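Side-chain contacts in carboxypeptidase 1 (Deinococcus radiodurans str. R1, PDB 5GIV), which probably acts as a zinc-dependent carboxypeptidase, removing amino acids one by one from peptide C-termini with broad specificity, except proline: residues A311-A314 with D319-D322; A260-L265 with L301-V306; G214-R219 with R321-E326; I218-Y223 with A314-D319. All blocks are in the same frame, centred on the assembly; numbering follows the deposited sequence.

Contact 1. Residues A311-A314 with D319-D322; sequences AFWA and DWRD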
loop_
_atom_site.group_PDB
_atom_site.type_symbol
_atom_site.label_atom_id
_atom_site.label_comp_id
_atom_site.label_asym_id
_atom_site.label_seq_id
_atom_site.Cartn_x
_atom_site.Cartn_y
_atom_site.Cartn_z
ATOM N N ALA A 311 29.698 -15.681 -16.199
ATOM C CA ALA A 311 29.585 -16.477 -14.980
ATOM C C ALA A 311 28.141 -16.557 -14.496
ATOM O O ALA A 311 27.720 -17.580 -13.940
ATOM C CB ALA A 311 30.476 -15.890 -13.886
ATOM N N PHE A 312 27.378 -15.478 -14.667
ATOM C CA PHE A 312 25.976 -15.478 -14.254
ATOM C C PHE A 312 25.196 -16.583 -14.956
ATOM O O PHE A 312 24.424 -17.312 -14.322
ATOM C CB PHE A 312 25.359 -14.101 -14.524
ATOM C CG PHE A 312 23.910 -13.990 -14.145
ATOM C CD1 PHE A 312 22.913 -14.447 -14.997
ATOM C CD2 PHE A 312 23.542 -13.417 -12.931
ATOM C CE1 PHE A 312 21.589 -14.335 -14.649
ATOM C CE2 PHE A 312 22.211 -13.301 -12.575
ATOM C CZ PHE A 312 21.231 -13.760 -13.434
ATOM N N TRP A 313 25.366 -16.711 -16.274
ATOM C CA TRP A 313 24.573 -17.689 -17.010
ATOM C C TRP A 313 25.119 -19.110 -16.877
ATOM O O TRP A 313 24.350 -20.076 -16.991
ATOM C CB TRP A 313 24.462 -17.266 -18.478
ATOM C CG TRP A 313 23.504 -16.143 -18.609
ATOM C CD1 TRP A 313 23.798 -14.832 -18.852
ATOM C CD2 TRP A 313 22.086 -16.209 -18.424
ATOM N NE1 TRP A 313 22.645 -14.083 -18.855
ATOM C CE2 TRP A 313 21.580 -14.905 -18.593
ATOM C CE3 TRP A 313 21.195 -17.247 -18.140
ATOM C CZ2 TRP A 313 20.220 -14.611 -18.495
ATOM C CZ3 TRP A 313 19.836 -16.953 -18.042
ATOM C CH2 TRP A 313 19.367 -15.646 -18.219
ATOM N N ALA A 314 26.419 -19.271 -16.615
ATOM C CA ALA A 314 26.908 -20.594 -16.237
ATOM C C ALA A 314 26.177 -21.111 -15.007
ATOM O O ALA A 314 25.957 -22.320 -14.880
ATOM C CB ALA A 314 28.414 -20.566 -15.988
ATOM N N ASP A 319 18.536 -23.456 -14.287
ATOM C CA ASP A 319 17.216 -23.056 -13.805
ATOM C C ASP A 319 16.412 -22.400 -14.920
ATOM O O ASP A 319 15.216 -22.670 -15.087
ATOM C CB ASP A 319 17.361 -22.114 -12.603
ATOM C CG ASP A 319 16.025 -21.573 -12.111
ATOM O OD1 ASP A 319 14.977 -22.032 -12.587
ATOM O OD2 ASP A 319 16.003 -20.711 -11.213
ATOM N N TRP A 320 17.073 -21.567 -15.719
ATOM C CA TRP A 320 16.425 -20.912 -16.848
ATOM C C TRP A 320 15.875 -21.935 -17.836
ATOM O O TRP A 320 14.695 -21.887 -18.206
ATOM C CB TRP A 320 17.442 -19.988 -17.516
ATOM C CG TRP A 320 16.943 -19.104 -18.612
ATOM C CD1 TRP A 320 17.210 -19.222 -19.944
ATOM C CD2 TRP A 320 16.132 -17.934 -18.467
ATOM N NE1 TRP A 320 16.610 -18.207 -20.637
ATOM C CE2 TRP A 320 15.942 -17.399 -19.755
ATOM C CE3 TRP A 320 15.545 -17.289 -17.374
ATOM C CZ2 TRP A 320 15.185 -16.252 -19.980
ATOM C CZ3 TRP A 320 14.801 -16.151 -17.598
ATOM C CH2 TRP A 320 14.628 -15.643 -18.888
ATOM N N ARG A 321 16.726 -22.874 -18.269
ATOM C CA ARG A 321 16.312 -23.887 -19.236
ATOM C C ARG A 321 15.197 -24.761 -18.678
ATOM O O ARG A 321 14.231 -25.074 -19.382
ATOM C CB ARG A 321 17.510 -24.750 -19.629
ATOM C CG ARG A 321 17.340 -25.492 -20.937
ATOM C CD ARG A 321 17.995 -26.870 -20.911
ATOM N NE ARG A 321 19.401 -26.834 -20.503
ATOM C CZ ARG A 321 19.843 -27.209 -19.302
ATOM N NH1 ARG A 321 21.143 -27.146 -19.017
ATOM N NH2 ARG A 321 18.984 -27.652 -18.381
ATOM N N ASP A 322 15.324 -25.176 -17.415
ATOM C CA ASP A 322 14.300 -26.013 -16.797
ATOM C C ASP A 322 12.971 -25.278 -16.710
ATOM O O ASP A 322 11.905 -25.889 -16.839
ATOM C CB ASP A 322 14.755 -26.454 -15.401
ATOM C CG ASP A 322 15.932 -27.420 -15.444
ATOM O OD1 ASP A 322 16.192 -28.024 -16.504
ATOM O OD2 ASP A 322 16.617 -27.561 -14.414
#
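Trp-313 and Trp-320 meet in a T-shaped (edge-to-face) aromatic pair, with Trp-313 presenting its edge and Trp-320 its face. The six-membered ring of Trp-313 and the five-membered ring of Trp-320 have centroids 5.0 Å apart, and their planes stand at 73°. The closest atoms are Trp-313 CZ3 and Trp-320 CG, at 3.6 Å. Beside them, Trp-313 CH2 lies 4.0 Å above the Trp-320 plane and over its centre, so two carbons of one benzo edge point into the other indole. The first torsions differ. Trp-313 CG is anti to the carbonyl carbon (chi1 -75°), which carries its far ring along the helix surface toward Trp-320, whereas in Trp-320 CG is anti to the backbone N (chi1 -174°), turning the face back to receive it.

Both residues belong to helix 310-323, seven positions apart. The contact therefore spans two turns along one side of a single helix, past an internal kink where the amides of 318 and 319 lack their bonds to the preceding turn.

Further apolar packing comes from Phe-312, whose CD1 sits 3.7 Å above the Trp-313 plane, toward its rim. Met-336 of helix 333-339 touches both indoles, and Leu-261 and Pro-257 of helix 257-275 reach Trp-313 and Trp-320 respectively. Phe-213 and Phe-324 each make a further edge-to-face pair with Trp-320.

The polar element is Trp-313 NE1, on the pyrrole side of the buried indole, which probably hydrogen-bonds to Tyr-262 OH of helix 257-275.

Contact 2. Residues A260-L265 with L301-V306; sequences ALYSTL and LWENLV
Tyr-262 and Glu-303 pass each other at a slant, ring and carboxylate planes 40° apart. Glu-303 CG packs 3.9 Å from Tyr-262 CD1 and 3.7 Å from Tyr-262 O. The Tyr-262 ring turns its edge to the backbone of Glu-303, CE1 lying 3.7 Å from Glu-303 O. CG of Glu-303 is anti to the backbone N (chi1 174°) and the chain beyond is extended, carrying the carboxylate past the tyrosine. There OE2 takes the hydrogen bond of His-266 ND1 and a salt bridge from Arg-300, while OE1 pairs with Arg-308. His-266 is a zinc ligand in the HExxH helix 257-275, as expected of this metallopeptidase clan, and helix 292-306 supplies the third ligand, Glu-296. Glu-303 is thus a second-shell residue placed to fix the rotation of a metal-binding imidazole. A glutamine in its place would probably weaken the hold on His-266 and leave the two arginines without their counter-charge. The segments 260-265 and 301-306 run at 123°, their axes 8.7 Å apart at closest. One turn further along helix 257-275, Leu-265 points at helix 292-306, its CB 4.1 Å from Glu-303 CA. Of the Trp-302 side chain, CB is the part near Leu-265 O, and the indole leads off toward helix 453-464. The hydroxyl of Tyr-262, also buried, is bonded to Gly-307 O just beyond a pi-type turn, closed by Val-306 N to Leu-301 O at 2.9 Å.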
loop_
_atom_site.group_PDB
_atom_site.type_symbol
_atom_site.label_atom_id
_atom_site.label_comp_id
_atom_site.label_asym_id
_atom_site.label_seq_id
_atom_site.Cartn_x
_atom_site.Cartn_y
_atom_site.Cartn_z
ATOM N N ALA A 260 11.888 -8.128 -18.166
ATOM C CA ALA A 260 11.583 -8.323 -16.753
ATOM C C ALA A 260 12.829 -8.703 -15.967
ATOM O O ALA A 260 13.090 -8.157 -14.888
ATOM C CB ALA A 260 10.503 -9.393 -16.592
ATOM N N LEU A 261 13.622 -9.633 -16.497
ATOM C CA LEU A 261 14.789 -10.091 -15.751
ATOM C C LEU A 261 15.714 -8.928 -15.406
ATOM O O LEU A 261 16.102 -8.748 -14.243
ATOM C CB LEU A 261 15.537 -11.167 -16.538
ATOM C CG LEU A 261 16.845 -11.573 -15.864
ATOM C CD1 LEU A 261 16.545 -11.992 -14.441
ATOM C CD2 LEU A 261 17.519 -12.717 -16.626
ATOM N N TYR A 262 16.074 -8.118 -16.399
ATOM C CA TYR A 262 17.087 -7.105 -16.146
ATOM C C TYR A 262 16.530 -5.845 -15.493
ATOM O O TYR A 262 17.286 -5.150 -14.799
ATOM C CB TYR A 262 17.857 -6.829 -17.441
ATOM C CG TYR A 262 18.789 -8.003 -17.710
ATOM C CD1 TYR A 262 19.936 -8.182 -16.940
ATOM C CD2 TYR A 262 18.486 -8.968 -18.671
ATOM C CE1 TYR A 262 20.770 -9.266 -17.136
ATOM C CE2 TYR A 262 19.319 -10.059 -18.874
ATOM C CZ TYR A 262 20.462 -10.195 -18.102
ATOM O OH TYR A 262 21.301 -11.262 -18.278
ATOM N N SER A 263 15.233 -5.549 -15.659
ATOM C CA SER A 263 14.600 -4.546 -14.805
ATOM C C SER A 263 14.655 -4.964 -13.338
ATOM O O SER A 263 14.924 -4.138 -12.456
ATOM C CB SER A 263 13.143 -4.318 -15.216
ATOM O OG SER A 263 13.024 -3.655 -16.461
ATOM N N THR A 264 14.372 -6.239 -13.059
ATOM C CA THR A 264 14.382 -6.716 -11.683
ATOM C C THR A 264 15.793 -6.679 -11.095
ATOM O O THR A 264 15.993 -6.181 -9.983
ATOM C CB THR A 264 13.776 -8.122 -11.618
ATOM O OG1 THR A 264 12.378 -8.044 -11.910
ATOM C CG2 THR A 264 13.965 -8.744 -10.243
ATOM N N LEU A 265 16.794 -7.156 -11.848
ATOM C CA LEU A 265 18.164 -7.109 -11.344
ATOM C C LEU A 265 18.600 -5.672 -11.107
ATOM O O LEU A 265 19.203 -5.356 -10.078
ATOM C CB LEU A 265 19.117 -7.804 -12.322
ATOM C CG LEU A 265 18.833 -9.258 -12.711
ATOM C CD1 LEU A 265 20.009 -9.872 -13.461
ATOM C CD2 LEU A 265 18.513 -10.080 -11.482
ATOM N N LEU A 301 25.775 -2.289 -11.435
ATOM C CA LEU A 301 26.701 -3.350 -11.076
ATOM C C LEU A 301 25.991 -4.701 -11.075
ATOM O O LEU A 301 26.410 -5.642 -11.763
ATOM C CB LEU A 301 27.331 -3.046 -9.717
ATOM C CG LEU A 301 28.419 -3.984 -9.176
ATOM C CD1 LEU A 301 29.344 -3.272 -8.169
ATOM C CD2 LEU A 301 27.777 -5.230 -8.538
ATOM N N TRP A 302 24.865 -4.792 -10.361
ATOM C CA TRP A 302 24.157 -6.063 -10.281
ATOM C C TRP A 302 23.439 -6.400 -11.581
ATOM O O TRP A 302 23.288 -7.580 -11.908
ATOM C CB TRP A 302 23.178 -6.045 -9.113
ATOM C CG TRP A 302 23.865 -6.054 -7.773
ATOM C CD1 TRP A 302 24.071 -4.986 -6.945
ATOM C CD2 TRP A 302 24.477 -7.184 -7.131
ATOM N NE1 TRP A 302 24.748 -5.387 -5.816
ATOM C CE2 TRP A 302 25.009 -6.730 -5.903
ATOM C CE3 TRP A 302 24.610 -8.536 -7.465
ATOM C CZ2 TRP A 302 25.668 -7.579 -5.010
ATOM C CZ3 TRP A 302 25.268 -9.384 -6.564
ATOM C CH2 TRP A 302 25.790 -8.897 -5.357
ATOM N N GLU A 303 23.019 -5.397 -12.349
ATOM C CA GLU A 303 22.339 -5.690 -13.605
ATOM C C GLU A 303 23.336 -6.078 -14.694
ATOM O O GLU A 303 23.214 -7.148 -15.297
ATOM C CB GLU A 303 21.500 -4.487 -14.063
ATOM C CG GLU A 303 20.875 -4.648 -15.451
ATOM C CD GLU A 303 20.519 -3.323 -16.144
ATOM O OE1 GLU A 303 20.018 -3.365 -17.286
ATOM O OE2 GLU A 303 20.731 -2.237 -15.559
ATOM N N ASN A 304 24.338 -5.229 -14.940
ATOM C CA ASN A 304 25.261 -5.416 -16.070
ATOM C C ASN A 304 26.464 -6.272 -15.684
ATOM O O ASN A 304 26.645 -7.378 -16.200
ATOM C CB ASN A 304 25.740 -4.060 -16.599
ATOM C CG ASN A 304 24.655 -3.290 -17.336
ATOM O OD1 ASN A 304 23.675 -3.865 -17.817
ATOM N ND2 ASN A 304 24.845 -1.980 -17.452
ATOM N N LEU A 305 27.303 -5.759 -14.787
ATOM C CA LEU A 305 28.559 -6.434 -14.485
ATOM C C LEU A 305 28.311 -7.859 -14.019
ATOM O O LEU A 305 29.033 -8.782 -14.407
ATOM C CB LEU A 305 29.330 -5.638 -13.431
ATOM C CG LEU A 305 29.932 -4.352 -14.001
ATOM C CD1 LEU A 305 30.408 -3.471 -12.889
ATOM C CD2 LEU A 305 31.081 -4.672 -14.931
ATOM N N VAL A 306 27.287 -8.062 -13.199
ATOM C CA VAL A 306 26.958 -9.397 -12.727
ATOM C C VAL A 306 25.959 -10.045 -13.677
ATOM O O VAL A 306 26.243 -11.090 -14.278
ATOM C CB VAL A 306 26.408 -9.346 -11.292
ATOM C CG1 VAL A 306 26.018 -10.753 -10.807
ATOM C CG2 VAL A 306 27.430 -8.702 -10.362
#

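Contact 3. Residues G214-R219 with R321-E326; sequences GERVIR and RDTFPE
Thr-323 closes the last turn of helix 310-323 and meets Arg-216 of helix 207-221, the two side chains reaching toward each other from opposite directions between the two helices. Just one pair of atoms comes together: Arg-216 NH2 lies 3.3 Å from Thr-323 OG1, which sits at the edge of the guanidinium and near its plane. The arginine chain bends at chi3 (-65°), swinging its terminal group over toward the neighbouring helix. In Thr-323, OG1 is anti to the carbonyl carbon (chi1 -50°), with CG2 anti to the backbone N. The hydroxyl is thereby placed within hydrogen-bonding reach of Asp-319 O one turn earlier, while CG2 stands 3.8 Å above the plane of the Phe-324 ring, toward its rim. Phe-324 is the first residue to leave helical geometry, and its ring meets that of Phe-205.

The main hold on the guanidinium is Asp-319, which grips it with both carboxylate oxygens, OD1 to NH2 and OD2 to NE, in a two-pronged salt bridge. Thr-323 is thus a neighbour of a charge already paired. On the other helix, the guanidinium of Arg-219 lies with one face over Arg-216 CA, 3.6 Å from the plane.

The chemistry implies a partly exposed electrostatic link between two helices. Asp-319 serves both neighbours, its side chain facing the arginine and its carbonyl the threonine, and so probably helps set where guanidinium and hydroxyl stand relative to each other.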
loop_
_atom_site.group_PDB
_atom_site.type_symbol
_atom_site.label_atom_id
_atom_site.label_comp_id
_atom_site.label_asym_id
_atom_site.label_seq_id
_atom_site.Cartn_x
_atom_site.Cartn_y
_atom_site.Cartn_z
ATOM N N GLY A 214 13.143 -14.413 -11.594
ATOM C CA GLY A 214 13.805 -13.183 -11.185
ATOM C C GLY A 214 13.961 -13.066 -9.679
ATOM O O GLY A 214 14.967 -12.544 -9.188
ATOM N N GLU A 215 12.963 -13.532 -8.925
ATOM C CA GLU A 215 13.044 -13.443 -7.472
ATOM C C GLU A 215 14.033 -14.446 -6.890
ATOM O O GLU A 215 14.611 -14.199 -5.826
ATOM C CB GLU A 215 11.661 -13.631 -6.858
ATOM C CG GLU A 215 10.754 -12.452 -7.090
ATOM C CD GLU A 215 9.514 -12.516 -6.251
ATOM O OE1 GLU A 215 8.819 -11.480 -6.155
ATOM O OE2 GLU A 215 9.262 -13.585 -5.649
ATOM N N ARG A 216 14.245 -15.574 -7.561
ATOM C CA ARG A 216 15.281 -16.492 -7.108
ATOM C C ARG A 216 16.672 -15.894 -7.305
ATOM O O ARG A 216 17.552 -16.060 -6.453
ATOM C CB ARG A 216 15.153 -17.827 -7.838
ATOM C CG ARG A 216 13.855 -18.575 -7.535
ATOM C CD ARG A 216 13.932 -20.025 -7.990
ATOM N NE ARG A 216 14.042 -20.166 -9.439
ATOM C CZ ARG A 216 12.998 -20.310 -10.253
ATOM N NH1 ARG A 216 11.767 -20.317 -9.761
ATOM N NH2 ARG A 216 13.181 -20.442 -11.558
ATOM N N VAL A 217 16.884 -15.177 -8.408
ATOM C CA VAL A 217 18.192 -14.586 -8.671
ATOM C C VAL A 217 18.503 -13.489 -7.657
ATOM O O VAL A 217 19.563 -13.495 -7.025
ATOM C CB VAL A 217 18.265 -14.061 -10.115
ATOM C CG1 VAL A 217 19.559 -13.274 -10.324
ATOM C CG2 VAL A 217 18.155 -15.223 -11.111
ATOM N N ILE A 218 17.593 -12.529 -7.480
ATOM C CA ILE A 218 17.934 -11.434 -6.579
ATOM C C ILE A 218 17.956 -11.922 -5.140
ATOM O O ILE A 218 18.677 -11.373 -4.296
ATOM C CB ILE A 218 16.983 -10.232 -6.753
ATOM C CG1 ILE A 218 15.587 -10.566 -6.231
ATOM C CG2 ILE A 218 16.986 -9.754 -8.203
ATOM C CD1 ILE A 218 14.615 -9.411 -6.319
ATOM N N ARG A 219 17.174 -12.953 -4.829
ATOM C CA ARG A 219 17.302 -13.589 -3.528
ATOM C C ARG A 219 18.731 -14.078 -3.312
ATOM O O ARG A 219 19.329 -13.823 -2.263
ATOM C CB ARG A 219 16.299 -14.735 -3.407
ATOM C CG ARG A 219 16.306 -15.428 -2.069
ATOM C CD ARG A 219 16.821 -16.845 -2.192
ATOM N NE ARG A 219 15.808 -17.777 -2.696
ATOM C CZ ARG A 219 15.953 -18.513 -3.791
ATOM N NH1 ARG A 219 17.067 -18.430 -4.497
ATOM N NH2 ARG A 219 14.992 -19.343 -4.168
ATOM N N ARG A 321 16.726 -22.874 -18.269
ATOM C CA ARG A 321 16.312 -23.887 -19.236
ATOM C C ARG A 321 15.197 -24.761 -18.678
ATOM O O ARG A 321 14.231 -25.074 -19.382
ATOM C CB ARG A 321 17.510 -24.750 -19.629
ATOM C CG ARG A 321 17.340 -25.492 -20.937
ATOM C CD ARG A 321 17.995 -26.870 -20.911
ATOM N NE ARG A 321 19.401 -26.834 -20.503
ATOM C CZ ARG A 321 19.843 -27.209 -19.302
ATOM N NH1 ARG A 321 21.143 -27.146 -19.017
ATOM N NH2 ARG A 321 18.984 -27.652 -18.381
ATOM N N ASP A 322 15.324 -25.176 -17.415
ATOM C CA ASP A 322 14.300 -26.013 -16.797
ATOM C C ASP A 322 12.971 -25.278 -16.710
ATOM O O ASP A 322 11.905 -25.889 -16.839
ATOM C CB ASP A 322 14.755 -26.454 -15.401
ATOM C CG ASP A 322 15.932 -27.420 -15.444
ATOM O OD1 ASP A 322 16.192 -28.024 -16.504
ATOM O OD2 ASP A 322 16.617 -27.561 -14.414
ATOM N N THR A 323 13.016 -23.966 -16.456
ATOM C CA THR A 323 11.792 -23.189 -16.340
ATOM C C THR A 323 11.148 -22.969 -17.704
ATOM O O THR A 323 9.914 -22.906 -17.811
ATOM C CB THR A 323 12.097 -21.858 -15.651
ATOM O OG1 THR A 323 12.847 -22.101 -14.447
ATOM C CG2 THR A 323 10.803 -21.118 -15.285
ATOM N N PHE A 324 11.958 -22.841 -18.753
ATOM C CA PHE A 324 11.472 -22.604 -20.112
ATOM C C PHE A 324 12.107 -23.617 -21.058
ATOM O O PHE A 324 12.895 -23.251 -21.939
ATOM C CB PHE A 324 11.788 -21.174 -20.553
ATOM C CG PHE A 324 11.304 -20.112 -19.600
ATOM C CD1 PHE A 324 9.970 -19.749 -19.561
ATOM C CD2 PHE A 324 12.193 -19.478 -18.741
ATOM C CE1 PHE A 324 9.533 -18.763 -18.685
ATOM C CE2 PHE A 324 11.766 -18.498 -17.867
ATOM C CZ PHE A 324 10.433 -18.134 -17.839
ATOM N N PRO A 325 11.762 -24.912 -20.920
ATOM C CA PRO A 325 12.461 -25.959 -21.687
ATOM C C PRO A 325 12.240 -25.904 -23.188
ATOM O O PRO A 325 13.205 -25.995 -23.958
ATOM C CB PRO A 325 11.910 -27.259 -21.089
ATOM C CG PRO A 325 10.582 -26.887 -20.522
ATOM C CD PRO A 325 10.747 -25.470 -20.008
ATOM N N GLU A 326 10.989 -25.808 -23.636
ATOM C CA GLU A 326 10.772 -25.750 -25.074
ATOM C C GLU A 326 11.364 -24.474 -25.664
ATOM O O GLU A 326 11.893 -24.492 -26.782
ATOM C CB GLU A 326 9.285 -25.875 -25.408
ATOM C CG GLU A 326 9.010 -25.835 -26.908
ATOM C CD GLU A 326 7.537 -25.983 -27.255
ATOM O OE1 GLU A 326 7.002 -25.117 -27.980
ATOM O OE2 GLU A 326 6.904 -26.965 -26.801
#

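Contact 4. Residues I218-Y223 with A314-D319; sequences IRDYGY and AAYFGD
At the edge of the Tyr-316 ring, in its plane, lies OD2 of Asp-220, with carboxylate and ring planes only 23° apart. The side chains run antiparallel past one another, with OD2 beside the phenol, 3.5 Å from Tyr-316 CE1. The ring of Phe-312 meets that of Tyr-316 obliquely, and Val-217, Phe-213 and Phe-452 pack against it too. A second flat group, the guanidinium of Arg-219, has the carboxyl carbon of Asp-220 at its edge and in its plane.

The tyrosine hydroxyl donates to Asp-220 OD2 in a very short hydrogen bond of 2.5 Å. The other oxygen, OD1, receives Arg-219 NH1 at 2.7 Å in a salt bridge, from 41° above the carboxylate plane. CG of Asp-220 is anti to the carbonyl carbon (chi1 -62°), which holds the carboxylate between these two donors. The arginine charge would probably favour the ionised carboxylate, a stronger acceptor for the phenol. Were Asp-220 an alanine, the Tyr-316 hydroxyl would probably lose its acceptor and Arg-219 its counter-charge, leaving the phenol freer to turn.

The bond joins the last turn of helix 207-221 to the middle of helix 310-323. That turn ends in a Schellman motif: Tyr-223 N bonds to Ile-218 O at 2.9 Å, Gly-222 N makes a weak bond to Arg-219 O, and Gly-222 adopts positive phi. Ile-218 O also accepts Gly-222 N, the two amides approaching from opposite faces of its plane. Lys-450 touches both Asp-220 and Tyr-316 from a neighbouring loop.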
loop_
_atom_site.group_PDB
_atom_site.type_symbol
_atom_site.label_atom_id
_atom_site.label_comp_id
_atom_site.label_asym_id
_atom_site.label_seq_id
_atom_site.Cartn_x
_atom_site.Cartn_y
_atom_site.Cartn_z
ATOM N N ILE A 218 17.593 -12.529 -7.480
ATOM C CA ILE A 218 17.934 -11.434 -6.579
ATOM C C ILE A 218 17.956 -11.922 -5.140
ATOM O O ILE A 218 18.677 -11.373 -4.296
ATOM C CB ILE A 218 16.983 -10.232 -6.753
ATOM C CG1 ILE A 218 15.587 -10.566 -6.231
ATOM C CG2 ILE A 218 16.986 -9.754 -8.203
ATOM C CD1 ILE A 218 14.615 -9.411 -6.319
ATOM N N ARG A 219 17.174 -12.953 -4.829
ATOM C CA ARG A 219 17.302 -13.589 -3.528
ATOM C C ARG A 219 18.731 -14.078 -3.312
ATOM O O ARG A 219 19.329 -13.823 -2.263
ATOM C CB ARG A 219 16.299 -14.735 -3.407
ATOM C CG ARG A 219 16.306 -15.428 -2.069
ATOM C CD ARG A 219 16.821 -16.845 -2.192
ATOM N NE ARG A 219 15.808 -17.777 -2.696
ATOM C CZ ARG A 219 15.953 -18.513 -3.791
ATOM N NH1 ARG A 219 17.067 -18.430 -4.497
ATOM N NH2 ARG A 219 14.992 -19.343 -4.168
ATOM N N ASP A 220 19.305 -14.763 -4.314
ATOM C CA ASP A 220 20.704 -15.180 -4.219
ATOM C C ASP A 220 21.636 -13.977 -4.180
ATOM O O ASP A 220 22.681 -14.022 -3.531
ATOM C CB ASP A 220 21.100 -16.088 -5.387
ATOM C CG ASP A 220 20.321 -17.384 -5.426
ATOM O OD1 ASP A 220 19.638 -17.707 -4.433
ATOM O OD2 ASP A 220 20.439 -18.103 -6.445
ATOM N N TYR A 221 21.307 -12.911 -4.914
ATOM C CA TYR A 221 22.115 -11.697 -4.839
ATOM C C TYR A 221 22.258 -11.231 -3.389
ATOM O O TYR A 221 23.331 -10.783 -2.969
ATOM C CB TYR A 221 21.490 -10.585 -5.691
ATOM C CG TYR A 221 21.847 -10.572 -7.175
ATOM C CD1 TYR A 221 22.620 -11.571 -7.748
ATOM C CD2 TYR A 221 21.406 -9.537 -7.996
ATOM C CE1 TYR A 221 22.939 -11.540 -9.108
ATOM C CE2 TYR A 221 21.717 -9.492 -9.333
ATOM C CZ TYR A 221 22.486 -10.490 -9.891
ATOM O OH TYR A 221 22.795 -10.429 -11.235
ATOM N N GLY A 222 21.184 -11.349 -2.605
ATOM C CA GLY A 222 21.191 -10.887 -1.232
ATOM C C GLY A 222 20.017 -9.999 -0.884
ATOM O O GLY A 222 19.980 -9.415 0.208
ATOM N N TYR A 223 19.065 -9.852 -1.808
ATOM C CA TYR A 223 17.872 -9.066 -1.517
ATOM C C TYR A 223 17.065 -9.763 -0.432
ATOM O O TYR A 223 16.845 -10.975 -0.496
ATOM C CB TYR A 223 17.023 -8.874 -2.771
ATOM C CG TYR A 223 15.824 -7.974 -2.570
ATOM C CD1 TYR A 223 15.985 -6.610 -2.405
ATOM C CD2 TYR A 223 14.527 -8.488 -2.567
ATOM C CE1 TYR A 223 14.894 -5.784 -2.224
ATOM C CE2 TYR A 223 13.432 -7.667 -2.391
ATOM C CZ TYR A 223 13.621 -6.316 -2.221
ATOM O OH TYR A 223 12.543 -5.492 -2.044
ATOM N N ALA A 314 26.419 -19.271 -16.615
ATOM C CA ALA A 314 26.908 -20.594 -16.237
ATOM C C ALA A 314 26.177 -21.111 -15.007
ATOM O O ALA A 314 25.957 -22.320 -14.880
ATOM C CB ALA A 314 28.414 -20.566 -15.988
ATOM N N ALA A 315 25.767 -20.210 -14.113
ATOM C CA ALA A 315 25.106 -20.592 -12.873
ATOM C C ALA A 315 23.600 -20.767 -13.030
ATOM O O ALA A 315 23.020 -21.673 -12.419
ATOM C CB ALA A 315 25.375 -19.541 -11.793
ATOM N N TYR A 316 22.953 -19.959 -13.877
ATOM C CA TYR A 316 21.499 -19.919 -13.912
ATOM C C TYR A 316 20.882 -20.480 -15.184
ATOM O O TYR A 316 19.662 -20.659 -15.220
ATOM C CB TYR A 316 20.989 -18.484 -13.695
ATOM C CG TYR A 316 21.145 -18.036 -12.274
ATOM C CD1 TYR A 316 20.300 -18.527 -11.289
ATOM C CD2 TYR A 316 22.129 -17.130 -11.907
ATOM C CE1 TYR A 316 20.436 -18.137 -9.980
ATOM C CE2 TYR A 316 22.271 -16.728 -10.591
ATOM C CZ TYR A 316 21.424 -17.239 -9.634
ATOM O OH TYR A 316 21.543 -16.867 -8.315
ATOM N N PHE A 317 21.664 -20.794 -16.211
ATOM C CA PHE A 317 21.035 -21.322 -17.413
ATOM C C PHE A 317 20.255 -22.592 -17.107
ATOM O O PHE A 317 19.189 -22.824 -17.695
ATOM C CB PHE A 317 22.069 -21.587 -18.502
ATOM C CG PHE A 317 21.463 -21.991 -19.807
ATOM C CD1 PHE A 317 20.827 -21.056 -20.598
ATOM C CD2 PHE A 317 21.518 -23.305 -20.240
ATOM C CE1 PHE A 317 20.266 -21.408 -21.805
ATOM C CE2 PHE A 317 20.951 -23.673 -21.455
ATOM C CZ PHE A 317 20.321 -22.719 -22.237
ATOM N N GLY A 318 20.754 -23.411 -16.174
ATOM C CA GLY A 318 20.040 -24.620 -15.807
ATOM C C GLY A 318 18.643 -24.331 -15.291
ATOM O O GLY A 318 17.660 -24.890 -15.784
ATOM N N ASP A 319 18.536 -23.456 -14.287
ATOM C CA ASP A 319 17.216 -23.056 -13.805
ATOM C C ASP A 319 16.412 -22.400 -14.920
ATOM O O ASP A 319 15.216 -22.670 -15.087
ATOM C CB ASP A 319 17.361 -22.114 -12.603
ATOM C CG ASP A 319 16.025 -21.573 -12.111
ATOM O OD1 ASP A 319 14.977 -22.032 -12.587
ATOM O OD2 ASP A 319 16.003 -20.711 -11.213
#

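Contacts 1, 3 and 4 all use helix 310-323, with centres about 8 Å from one another, and contacts 3 and 4 tie it to helix 207-221. The salt bridge from Arg-216 NH2 to Asp-319 OD1, at 2.6 Å, joins contact 3 to both others. Contact 2 lies deeper, its centre about 14 Å from those of contacts 1 and 3 and about 11 Å from that of contact 4. Trp-313 NE1 reaches Tyr-262 OH at 3.2 Å, a probable hydrogen bond, and Tyr-221 OH comes within 3.0 Å of Trp-302 O. Only contact 2 borders the active site, the nearest side-chain atom of Glu-303 being about 7 Å from the zinc ion.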